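Local coordinates for protein DPSA (Streptomyces coelicolor, PDB 4CY9) that probably oxidises and stores iron as a ferritin-like Dps protein, assembled as a twelve-subunit shell, and is associated with DNA binding, at residues A30-D33 with L34-T37. Residues are numbered along the deposited sequence; the frame is centred on the assembly and turned at random.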
loop_
_atom_site.group_PDB
_atom_site.type_symbol
_atom_site.label_atom_id
_atom_site.label_comp_id
_atom_site.label_asym_id
_atom_site.label_seq_id
_atom_site.Cartn_x
_atom_site.Cartn_y
_atom_site.Cartn_z
ATOM N N ALA A 30 24.978 -21.047 -13.557
ATOM C CA ALA A 30 24.156 -20.661 -14.731
ATOM C C ALA A 30 23.154 -19.540 -14.436
ATOM O O ALA A 30 22.971 -18.671 -15.316
ATOM C CB ALA A 30 23.466 -21.864 -15.425
ATOM N N LEU A 31 22.506 -19.607 -13.282
ATOM C CA LEU A 31 21.498 -18.573 -12.980
ATOM C C LEU A 31 22.233 -17.249 -12.698
ATOM O O LEU A 31 21.726 -16.199 -13.128
ATOM C CB LEU A 31 20.699 -19.000 -11.723
ATOM C CG LEU A 31 19.744 -20.186 -12.095
ATOM C CD1 LEU A 31 19.226 -20.692 -10.682
ATOM C CD2 LEU A 31 18.505 -19.699 -12.925
ATOM N N ASN A 32 23.422 -17.279 -12.047
ATOM C CA ASN A 32 24.099 -15.996 -11.801
ATOM C C ASN A 32 24.612 -15.435 -13.083
ATOM O O ASN A 32 24.477 -14.223 -13.334
ATOM C CB ASN A 32 25.263 -16.257 -10.855
ATOM C CG ASN A 32 24.788 -16.382 -9.382
ATOM O OD1 ASN A 32 23.704 -15.917 -9.000
ATOM N ND2 ASN A 32 25.675 -17.013 -8.514
ATOM N N ASP A 33 25.160 -16.303 -13.963
ATOM C CA ASP A 33 25.624 -15.747 -15.260
ATOM C C ASP A 33 24.392 -15.220 -16.053
ATOM O O ASP A 33 24.468 -14.141 -16.666
ATOM C CB ASP A 33 26.271 -16.924 -16.017
ATOM C CG ASP A 33 27.142 -16.484 -17.230
ATOM O OD1 ASP A 33 26.956 -15.375 -17.807
ATOM O OD2 ASP A 33 28.064 -17.302 -17.504
ATOM N N LEU A 34 23.220 -15.871 -15.934
ATOM C CA LEU A 34 22.089 -15.393 -16.688
ATOM C C LEU A 34 21.608 -14.009 -16.157
ATOM O O LEU A 34 21.347 -13.138 -16.996
ATOM C CB LEU A 34 20.885 -16.389 -16.468
ATOM C CG LEU A 34 19.590 -15.932 -17.189
ATOM C CD1 LEU A 34 19.774 -15.812 -18.739
ATOM C CD2 LEU A 34 18.549 -17.126 -17.004
ATOM N N HIS A 35 21.476 -13.818 -14.832
ATOM C CA HIS A 35 21.010 -12.446 -14.497
ATOM C C HIS A 35 22.063 -11.329 -14.753
ATOM O O HIS A 35 21.696 -10.226 -15.117
ATOM C CB HIS A 35 20.439 -12.315 -13.064
ATOM C CG HIS A 35 21.418 -12.534 -11.926
ATOM N ND1 HIS A 35 22.216 -11.516 -11.444
ATOM C CD2 HIS A 35 21.501 -13.587 -11.005
ATOM C CE1 HIS A 35 22.918 -11.970 -10.310
ATOM N NE2 HIS A 35 22.491 -13.230 -10.057
ATOM N N LEU A 36 23.358 -11.663 -14.665
ATOM C CA LEU A 36 24.397 -10.666 -15.091
ATOM C C LEU A 36 24.200 -10.414 -16.587
ATOM O O LEU A 36 24.280 -9.239 -17.036
ATOM C CB LEU A 36 25.845 -11.297 -14.926
ATOM C CG LEU A 36 26.124 -11.443 -13.423
ATOM C CD1 LEU A 36 27.461 -12.269 -13.289
ATOM C CD2 LEU A 36 26.430 -10.075 -12.712
ATOM N N THR A 37 23.956 -11.446 -17.367
ATOM C CA THR A 37 23.862 -11.292 -18.808
ATOM C C THR A 37 22.546 -10.564 -19.160
ATOM O O THR A 37 22.536 -9.730 -20.096
ATOM C CB THR A 37 23.857 -12.691 -19.492
ATOM O OG1 THR A 37 25.177 -13.262 -19.239
ATOM C CG2 THR A 37 23.609 -12.613 -21.017
HETATM O O HOH W 1 22.411 -14.338 -7.297
#
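H35 lies alongside N32, three residues back on the same helix. CB of H35 is 4.1 Å from O of L31. CG lies between the backbone N and the carbonyl carbon (chi1 65°), which swings the ring back over the preceding turn. O of N32 sits over the centre of one ring face, 3.7 Å above the plane. CD2 of H35 comes 3.4 Å from O of L31. At the tip, NE2 of H35 donates to OD1 of N32 at 3.1 Å. This bond is bent, and OD1 is tilted out of the ring plane. The amide and ring stand nearly at right angles, 83° apart. One water donates to OD1 of N32 and is hydrogen-bonded to NE2 of H35. A leucine in place of H35 would probably leave OD1 of N32 without its ring partner and the water less firmly held.

Further round, O of D33 accepts from both N and OG1 of T37, each at 2.8 Å. OD2 of D33 turns elsewhere, to W95 and a salt bridge with R93.

All this belongs to helix 14-44 of the ferritin-like bundle. H35 packs on V64 and R65 of helix 50-77, L34 on helix 105-133, and N32 on W43 of a second subunit.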